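Local coordinates for protein glycoside Hydrolase (PDB 5T3B) that is a family 50 glycoside hydrolase that probably cleaves glycosidic bonds in an agarose-like polysaccharide, at residues 120-124 with 469-473; 340-344 with 360-365; 385-391 with 432-438. All blocks are in the same frame, centred on the assembly; numbering follows the deposited sequence.

Contact 1. Residues 120-124 with 469-473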
# COMPACT_ATOMS: atom_id res chain seq x y z
N PRO A 120 -10.00 8.54 14.55
CA PRO A 120 -9.45 8.48 13.18
C PRO A 120 -7.95 8.06 13.22
O PRO A 120 -7.15 8.74 13.86
CB PRO A 120 -9.60 9.92 12.66
CG PRO A 120 -9.60 10.75 13.90
CD PRO A 120 -10.26 9.93 14.96
N TYR A 121 -7.64 7.00 12.50
CA TYR A 121 -6.30 6.49 12.39
C TYR A 121 -5.80 6.75 11.00
O TYR A 121 -6.22 6.06 10.06
CB TYR A 121 -6.22 4.98 12.69
CG TYR A 121 -4.87 4.38 12.43
CD1 TYR A 121 -3.71 4.99 12.95
CD2 TYR A 121 -4.72 3.29 11.58
CE1 TYR A 121 -2.46 4.54 12.64
CE2 TYR A 121 -3.44 2.81 11.27
CZ TYR A 121 -2.33 3.43 11.80
OH TYR A 121 -1.05 3.03 11.46
N TYR A 122 -4.89 7.69 10.83
CA TYR A 122 -4.25 7.93 9.56
C TYR A 122 -3.18 6.88 9.40
O TYR A 122 -2.26 6.79 10.22
CB TYR A 122 -3.70 9.36 9.45
CG TYR A 122 -3.36 9.68 8.02
CD1 TYR A 122 -4.32 10.04 7.12
CD2 TYR A 122 -2.07 9.49 7.52
CE1 TYR A 122 -4.03 10.27 5.79
CE2 TYR A 122 -1.79 9.68 6.18
CZ TYR A 122 -2.77 10.10 5.31
OH TYR A 122 -2.49 10.30 3.99
N VAL A 123 -3.28 6.03 8.37
CA VAL A 123 -2.41 4.87 8.30
C VAL A 123 -0.97 5.32 8.02
O VAL A 123 -0.71 5.99 7.00
CB VAL A 123 -2.84 3.86 7.23
CG1 VAL A 123 -1.90 2.68 7.22
CG2 VAL A 123 -4.27 3.40 7.50
N ARG A 124 -0.03 4.91 8.90
CA ARG A 124 1.41 5.09 8.70
C ARG A 124 2.05 3.76 9.05
O ARG A 124 2.19 3.43 10.20
CB ARG A 124 1.92 6.25 9.53
CG ARG A 124 1.53 7.62 8.98
CD ARG A 124 1.30 8.66 10.07
NE ARG A 124 0.13 8.26 10.86
CZ ARG A 124 -0.06 8.46 12.15
NH1 ARG A 124 0.71 9.31 12.82
NH2 ARG A 124 -1.03 7.80 12.76
N ASN A 469 5.00 12.42 10.05
CA ASN A 469 4.11 11.43 10.65
C ASN A 469 3.46 11.95 11.91
O ASN A 469 2.29 11.67 12.19
CB ASN A 469 4.85 10.15 10.97
CG ASN A 469 5.27 9.41 9.74
OD1 ASN A 469 4.89 9.67 8.62
ND2 ASN A 469 6.08 8.37 9.99
N TRP A 470 4.22 12.74 12.68
CA TRP A 470 3.65 13.32 13.91
C TRP A 470 2.55 14.35 13.61
O TRP A 470 1.74 14.65 14.47
CB TRP A 470 4.71 14.08 14.67
CG TRP A 470 5.82 13.28 15.26
CD1 TRP A 470 5.87 11.94 15.51
CD2 TRP A 470 7.07 13.82 15.72
NE1 TRP A 470 7.05 11.62 16.11
CE2 TRP A 470 7.82 12.75 16.25
CE3 TRP A 470 7.63 15.11 15.71
CZ2 TRP A 470 9.13 12.94 16.76
CZ3 TRP A 470 8.91 15.28 16.19
CH2 TRP A 470 9.64 14.23 16.70
N ASN A 471 2.60 14.92 12.42
CA ASN A 471 1.81 16.10 12.04
C ASN A 471 0.70 15.82 11.02
O ASN A 471 0.04 16.76 10.58
CB ASN A 471 2.75 17.23 11.55
CG ASN A 471 3.52 17.79 12.69
OD1 ASN A 471 4.72 17.49 12.93
ND2 ASN A 471 2.82 18.48 13.51
N VAL A 472 0.48 14.55 10.65
CA VAL A 472 -0.48 14.29 9.62
C VAL A 472 -1.86 14.90 9.89
O VAL A 472 -2.54 15.37 8.97
CB VAL A 472 -0.61 12.80 9.22
CG1 VAL A 472 0.66 12.31 8.57
CG2 VAL A 472 -1.01 11.93 10.42
N TYR A 473 -2.31 14.82 11.14
CA TYR A 473 -3.66 15.27 11.43
C TYR A 473 -3.80 16.79 11.27
O TYR A 473 -4.77 17.30 10.73
CB TYR A 473 -4.10 14.79 12.83
CG TYR A 473 -4.06 13.29 12.99
CD1 TYR A 473 -4.99 12.48 12.36
CD2 TYR A 473 -3.05 12.66 13.67
CE1 TYR A 473 -4.99 11.09 12.51
CE2 TYR A 473 -2.99 11.29 13.80
CZ TYR A 473 -3.94 10.48 13.19
OH TYR A 473 -3.97 9.12 13.28
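Tyr473 reaches the backbone of 120-124 with its phenol oxygen, and Tyr122 N donates to Tyr473 OH over 3.0 Å in a nearly straight bond (171°). The same hydroxyl is also bonded to Gly87 O, so it serves two backbone groups. Arg124 supplies the second bond across the contact. Its NH1 donates to Asn469 O at 2.9 Å, from above the carbonyl plane, and turns to Tyr79 OH as well. NE and NH2 meanwhile grip one atom of their own segment side-on, with Arg124 NE 2.9 Å from Tyr122 O; NH2 has a further acceptor in Gly87 O. Bends at chi2 (147°) and chi3 (-66°) fold the arginine back to that carbonyl, and the paired bonds to it fix the rotation of the guanidinium. In the (beta/alpha)8 barrel of such enzymes, strand 120-126 pairs with strand 432-437, and here it meets the end of helix 459-469 and the start of helix 472-480, the last helix of the chain. Val472 CG2 lies over one face of the guanidinium and 3.8 Å from Tyr122 CB, giving the polar network an apolar lid. Tyr122 CB also packs 3.7 Å from Tyr473 CE1. A methionine in place of Arg124 would probably leave the buried carbonyls of Tyr122 and Asn469 without these donors. Asn469 turns its own amide elsewhere, OD1 to Tyr419 OH and ND2 to Ile159 O.

Contact 2. Residues 340-344 with 360-365. With EDO (1,2-ethanediol), chain E; EDO (1,2-ethanediol), chain L.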
# COMPACT_ATOMS: atom_id res chain seq x y z
N LEU A 340 0.56 -0.50 -14.86
CA LEU A 340 -0.59 -0.04 -15.66
C LEU A 340 -1.97 -0.27 -14.99
O LEU A 340 -2.84 0.59 -15.11
CB LEU A 340 -0.56 -0.63 -17.05
CG LEU A 340 0.64 -0.35 -17.89
CD1 LEU A 340 0.51 -1.02 -19.22
CD2 LEU A 340 0.74 1.12 -18.08
N PRO A 341 -2.12 -1.38 -14.25
CA PRO A 341 -3.48 -1.62 -13.70
C PRO A 341 -4.00 -0.51 -12.82
O PRO A 341 -5.20 -0.24 -12.84
CB PRO A 341 -3.31 -2.92 -12.95
CG PRO A 341 -2.31 -3.68 -13.77
CD PRO A 341 -1.33 -2.62 -14.19
N LYS A 342 -3.14 0.13 -12.02
CA LYS A 342 -3.61 1.20 -11.15
C LYS A 342 -4.21 2.41 -11.89
O LYS A 342 -4.91 3.21 -11.31
CB LYS A 342 -2.55 1.64 -10.17
CG LYS A 342 -1.42 2.41 -10.81
CD LYS A 342 -0.37 2.94 -9.82
CE LYS A 342 0.75 3.74 -10.46
NZ LYS A 342 1.61 2.90 -11.29
N TYR A 343 -3.88 2.53 -13.18
CA TYR A 343 -4.40 3.61 -13.98
C TYR A 343 -5.63 3.23 -14.76
O TYR A 343 -6.23 4.06 -15.44
CB TYR A 343 -3.31 4.13 -14.96
CG TYR A 343 -2.12 4.80 -14.29
CD1 TYR A 343 -2.26 5.97 -13.56
CD2 TYR A 343 -0.84 4.30 -14.46
CE1 TYR A 343 -1.16 6.59 -12.98
CE2 TYR A 343 0.27 4.93 -13.92
CZ TYR A 343 0.12 6.07 -13.18
OH TYR A 343 1.24 6.70 -12.64
N ASN A 344 -6.03 1.98 -14.69
CA ASN A 344 -7.19 1.51 -15.47
C ASN A 344 -8.46 1.79 -14.72
O ASN A 344 -8.73 1.14 -13.72
CB ASN A 344 -7.00 0.01 -15.74
CG ASN A 344 -8.12 -0.62 -16.53
OD1 ASN A 344 -9.18 -0.05 -16.69
ND2 ASN A 344 -7.91 -1.83 -17.01
N ILE A 360 -2.69 0.46 -3.44
CA ILE A 360 -1.90 0.85 -4.62
C ILE A 360 -0.43 0.93 -4.20
O ILE A 360 -0.09 1.68 -3.30
CB ILE A 360 -2.39 2.17 -5.21
CG1 ILE A 360 -3.90 1.99 -5.70
CG2 ILE A 360 -1.46 2.65 -6.31
CD1 ILE A 360 -4.56 3.25 -6.19
N ASN A 361 0.42 0.18 -4.91
CA ASN A 361 1.87 0.36 -4.80
C ASN A 361 2.25 1.46 -5.77
O ASN A 361 1.90 1.35 -6.92
CB ASN A 361 2.59 -0.92 -5.17
CG ASN A 361 2.37 -2.10 -4.21
OD1 ASN A 361 1.85 -1.95 -3.12
ND2 ASN A 361 2.87 -3.24 -4.58
N TYR A 362 2.92 2.50 -5.33
CA TYR A 362 3.07 3.75 -6.11
C TYR A 362 4.51 4.04 -6.45
O TYR A 362 5.24 4.61 -5.66
CB TYR A 362 2.40 4.92 -5.41
CG TYR A 362 1.87 6.02 -6.34
CD1 TYR A 362 2.37 6.23 -7.63
CD2 TYR A 362 0.84 6.88 -5.95
CE1 TYR A 362 1.85 7.22 -8.47
CE2 TYR A 362 0.35 7.87 -6.76
CZ TYR A 362 0.85 8.03 -8.03
OH TYR A 362 0.32 9.03 -8.81
N TYR A 363 4.92 3.56 -7.62
CA TYR A 363 6.27 3.68 -8.12
C TYR A 363 6.32 4.48 -9.41
O TYR A 363 5.35 4.73 -10.09
CB TYR A 363 6.83 2.29 -8.37
CG TYR A 363 7.08 1.49 -7.11
CD1 TYR A 363 8.03 1.91 -6.20
CD2 TYR A 363 6.31 0.39 -6.77
CE1 TYR A 363 8.27 1.24 -5.05
CE2 TYR A 363 6.58 -0.34 -5.63
CZ TYR A 363 7.55 0.11 -4.75
OH TYR A 363 7.84 -0.58 -3.60
N SER A 364 7.56 4.91 -9.68
CA SER A 364 7.97 5.50 -10.96
C SER A 364 7.56 6.90 -11.16
O SER A 364 7.70 7.44 -12.28
CB SER A 364 7.60 4.62 -12.14
OG SER A 364 8.18 3.30 -11.96
N LYS A 365 7.07 7.55 -10.09
CA LYS A 365 6.68 8.96 -10.10
C LYS A 365 7.35 9.69 -8.97
O LYS A 365 7.43 9.20 -7.83
CB LYS A 365 5.17 9.15 -10.00
CG LYS A 365 4.40 8.65 -11.21
CD LYS A 365 4.61 9.41 -12.52
CE LYS A 365 4.01 8.60 -13.67
NZ LYS A 365 4.75 7.33 -13.92
C1 EDO E . 3.60 3.12 -14.85
O1 EDO E . 4.11 4.46 -14.63
C2 EDO E . 4.59 2.07 -14.32
O2 EDO E . 4.40 2.12 -12.87
C1 EDO L . -9.86 2.84 -19.17
O1 EDO L . -10.62 4.03 -19.36
C2 EDO L . -8.46 3.35 -19.00
O2 EDO L . -8.29 3.95 -17.74
O HOH W 1 3.14 1.82 -9.22
O HOH W 2 3.43 4.97 -12.03
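Lys342 lays its aliphatic chain across Ile360 at about a right angle, and the closest approach, Lys342 CD to Ile360 CG2, is 3.7 Å. This is the dry, close-packed part of the contact. Further along, Lys342 CE comes 4.1 Å from Tyr362 CD1, again crossing the partner side chain nearly squarely. The lysine runs straight from CB to CE, and a final turn at chi4 (-69°) swings NZ out of the apolar strip. There it finds three acceptors: Ser339 O and two waters. One water, 2.8 Å from Lys342 NZ, passes a hydrogen on to Asn361 O and takes one from Tyr363 N, so that the two segments are joined without any direct hydrogen bond between them. The segments belong to one part of the (beta/alpha)8 barrel: residues 341-343 form a short 3-10 turn ahead of helix 345-354, whose start Asn344 caps as the N-cap residue, and that helix leads into strand 358-361. The contact thus lies toward the C-terminal end of the strand, the side on which barrels of this kind carry their active site; there the Asn361 side chain bonds through OD1 to Thr388 and through ND2 to Asn253 and Glu254. Toward solvent, direct packing gives way to bridging by ordered water and a bound ethanediol. A second water spends both hydrogens, one on Tyr343 OH and one on Tyr363 O, the latter 2.7 Å from the water oxygen, and also accepts from Lys342 NZ. The ethanediol, probably from the crystallisation liquor, settles beside it with its C1 at the edge of the Tyr343 ring. Tyr343 OH touches Lys365 CE at 3.5 Å, although Lys365 is modelled in two conformers and its part is doubtful. Glu369 OE1 bonds both Tyr343 OH and Tyr362 OH, tying the phenols of the two segments together.

Contact 3. Residues 385-391 with 432-438. With EDO (1,2-ethanediol), chain G.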
# COMPACT_ATOMS: atom_id res chain seq x y z
N PHE A 385 -8.36 4.92 -1.11
CA PHE A 385 -7.18 4.12 -1.39
C PHE A 385 -6.13 4.36 -0.29
O PHE A 385 -6.20 5.32 0.48
CB PHE A 385 -6.60 4.41 -2.79
CG PHE A 385 -5.89 5.71 -2.92
CD1 PHE A 385 -6.56 6.87 -3.18
CD2 PHE A 385 -4.51 5.75 -2.84
CE1 PHE A 385 -5.92 8.07 -3.35
CE2 PHE A 385 -3.82 6.96 -3.02
CZ PHE A 385 -4.53 8.14 -3.27
N MET A 386 -5.16 3.44 -0.28
CA MET A 386 -3.97 3.58 0.55
C MET A 386 -2.77 3.26 -0.33
O MET A 386 -2.88 2.39 -1.20
CB MET A 386 -3.98 2.68 1.77
CG MET A 386 -4.03 1.22 1.50
SD MET A 386 -4.23 0.17 2.95
CE MET A 386 -2.74 0.53 3.78
N VAL A 387 -1.65 3.88 -0.06
CA VAL A 387 -0.39 3.58 -0.77
C VAL A 387 0.31 2.53 0.04
O VAL A 387 0.77 2.77 1.16
CB VAL A 387 0.42 4.82 -1.00
CG1 VAL A 387 1.80 4.42 -1.56
CG2 VAL A 387 -0.31 5.76 -1.93
N THR A 388 0.42 1.35 -0.52
CA THR A 388 0.99 0.21 0.20
C THR A 388 2.48 0.06 0.03
O THR A 388 3.10 -0.71 0.79
CB THR A 388 0.26 -1.09 -0.16
OG1 THR A 388 -0.13 -1.08 -1.55
CG2 THR A 388 -1.00 -1.25 0.67
N GLU A 389 3.08 0.75 -0.92
CA GLU A 389 4.53 0.75 -1.04
C GLU A 389 4.98 2.04 -1.72
O GLU A 389 4.38 2.44 -2.71
CB GLU A 389 5.08 -0.39 -1.92
CG GLU A 389 4.78 -1.79 -1.49
CD GLU A 389 5.33 -2.87 -2.36
OE1 GLU A 389 6.20 -2.64 -3.22
OE2 GLU A 389 4.88 -4.05 -2.15
N PHE A 390 6.08 2.60 -1.21
CA PHE A 390 6.81 3.68 -1.84
C PHE A 390 8.14 3.77 -1.06
O PHE A 390 8.19 3.40 0.11
CB PHE A 390 6.06 4.99 -1.86
CG PHE A 390 5.99 5.69 -0.53
CD1 PHE A 390 5.15 5.17 0.47
CD2 PHE A 390 6.68 6.85 -0.27
CE1 PHE A 390 5.10 5.78 1.72
CE2 PHE A 390 6.60 7.46 0.97
CZ PHE A 390 5.82 6.94 1.98
N TYR A 391 9.20 4.26 -1.74
CA TYR A 391 10.48 4.53 -1.10
C TYR A 391 11.42 5.15 -2.11
O TYR A 391 11.17 5.12 -3.31
CB TYR A 391 11.15 3.25 -0.54
CG TYR A 391 11.56 2.23 -1.52
CD1 TYR A 391 10.66 1.34 -2.14
CD2 TYR A 391 12.89 2.08 -1.91
CE1 TYR A 391 11.06 0.42 -3.05
CE2 TYR A 391 13.26 1.17 -2.84
CZ TYR A 391 12.36 0.35 -3.44
OH TYR A 391 12.76 -0.57 -4.43
N CYS A 432 -7.25 9.41 0.14
CA CYS A 432 -6.16 8.54 0.60
C CYS A 432 -6.20 8.46 2.12
O CYS A 432 -6.18 9.52 2.76
CB CYS A 432 -4.82 9.13 0.14
SG CYS A 432 -3.40 8.16 0.71
N VAL A 433 -6.27 7.24 2.65
CA VAL A 433 -6.34 7.06 4.08
C VAL A 433 -4.97 6.76 4.74
O VAL A 433 -4.93 6.60 5.94
CB VAL A 433 -7.32 5.93 4.46
CG1 VAL A 433 -8.74 6.38 4.19
CG2 VAL A 433 -7.02 4.61 3.81
N GLY A 434 -3.88 6.80 3.93
CA GLY A 434 -2.55 6.74 4.42
C GLY A 434 -1.67 5.85 3.56
O GLY A 434 -1.94 5.59 2.37
N TRP A 435 -0.55 5.47 4.17
CA TRP A 435 0.54 4.88 3.39
C TRP A 435 1.36 3.93 4.23
O TRP A 435 1.29 3.91 5.47
CB TRP A 435 1.46 5.97 2.80
CG TRP A 435 2.12 6.82 3.85
CD1 TRP A 435 3.15 6.46 4.68
CD2 TRP A 435 1.78 8.17 4.20
NE1 TRP A 435 3.43 7.49 5.53
CE2 TRP A 435 2.65 8.58 5.24
CE3 TRP A 435 0.89 9.11 3.68
CZ2 TRP A 435 2.60 9.85 5.81
CZ3 TRP A 435 0.86 10.37 4.23
CH2 TRP A 435 1.71 10.73 5.28
N VAL A 436 2.18 3.19 3.49
CA VAL A 436 3.12 2.24 4.03
C VAL A 436 4.43 2.41 3.34
O VAL A 436 4.51 2.29 2.11
CB VAL A 436 2.61 0.78 3.87
CG1 VAL A 436 3.58 -0.22 4.49
CG2 VAL A 436 1.21 0.62 4.39
N PHE A 437 5.47 2.67 4.13
CA PHE A 437 6.83 2.77 3.60
C PHE A 437 7.37 1.36 3.37
O PHE A 437 7.26 0.48 4.22
CB PHE A 437 7.72 3.51 4.58
CG PHE A 437 9.13 3.76 4.04
CD1 PHE A 437 10.17 2.89 4.36
CD2 PHE A 437 9.40 4.84 3.22
CE1 PHE A 437 11.45 3.12 3.88
CE2 PHE A 437 10.68 5.09 2.74
CZ PHE A 437 11.68 4.19 3.04
N PHE A 438 7.92 1.13 2.17
CA PHE A 438 8.52 -0.13 1.82
C PHE A 438 10.01 0.06 1.87
O PHE A 438 10.56 0.75 1.01
CB PHE A 438 8.05 -0.57 0.42
CG PHE A 438 8.55 -1.90 -0.02
CD1 PHE A 438 7.83 -3.05 0.24
CD2 PHE A 438 9.77 -2.05 -0.65
CE1 PHE A 438 8.29 -4.30 -0.10
CE2 PHE A 438 10.22 -3.30 -1.04
CZ PHE A 438 9.49 -4.41 -0.77
C1 EDO G . 10.00 -2.95 -4.67
O1 EDO G . 11.31 -2.80 -4.51
C2 EDO G . 9.60 -2.18 -5.89
O2 EDO G . 10.17 -2.66 -7.14
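Between Phe385 and Val387 the pairing with strand 432-437 slips by one residue, a beta bulge in an otherwise parallel pair whose axes differ by only 2°. Before it, Phe385 is bridged to Cys432; after it, Val387 is bridged to Trp435. The extra residue is absorbed around Val433 and Gly434, and Gly434 has a positive phi at which a side chain would press on the preceding carbonyl oxygen. Hydrogen bonds nevertheless continue on both sides: Val433 N to Phe385 O at 2.9 Å, Val387 N to Gly434 O at 3.0 Å, and Val436 N to Val387 O at 2.8 Å, the last rather bent. Cys432 CB rests over the face of the Phe385 ring, 3.6 Å from Phe385 CZ, in a CH-pi contact, with the sulfur obliquely beside it. These are adjacent strands of a (beta/alpha)8 barrel, joined along the chain by a connection that includes helix 412-427, against which Val387, Phe390 and Trp435 pack. Past the bulge an aromatic cluster takes over. With chi1 at 73°, Phe390 CG sits between its own backbone N and carbonyl carbon, and the ring swings back so that its edge meets the face of the Trp435 five-membered ring, planes 83° apart; Phe390 CE1 lies 3.6 Å from Trp435 CD1. Phe437 in turn offers its edge to the face of Phe390. At the C-terminal ends of the strands, where such barrels bear their active site, the Glu389 carboxylate stacks over the Phe438 ring, with Glu389 CD 3.6 Å from Phe438 CD1. The flat carboxylate is steered from outside as well, OE1 by Tyr363 OH and OE2 by a salt bridge to Arg336. Phe438 N closes the pairing with a bond to Phe390 O.

Overall arrangement
Contacts 1 and 3 are buried, whereas contact 2 is only partly so and opens to solvent. All three meet in the barrel wall: strand 432-437 lies between 120-126 and 385-394, and the latter pairs also with 358-361. Contact 1 joins contact 3 by backbone bonds from Val123 to Val433 and Trp435, and contact 2 joins it through side chains, Asn361 to Thr388 and Tyr363 to Glu389. Contacts 1 and 2 do not touch, their centres being about 23 Å apart. Chemistry follows place: strand pairing and aromatic packing at the centre, a buried guanidinium and phenol network where strand 120-126 meets the start of the last helix, and water-mediated links toward solvent.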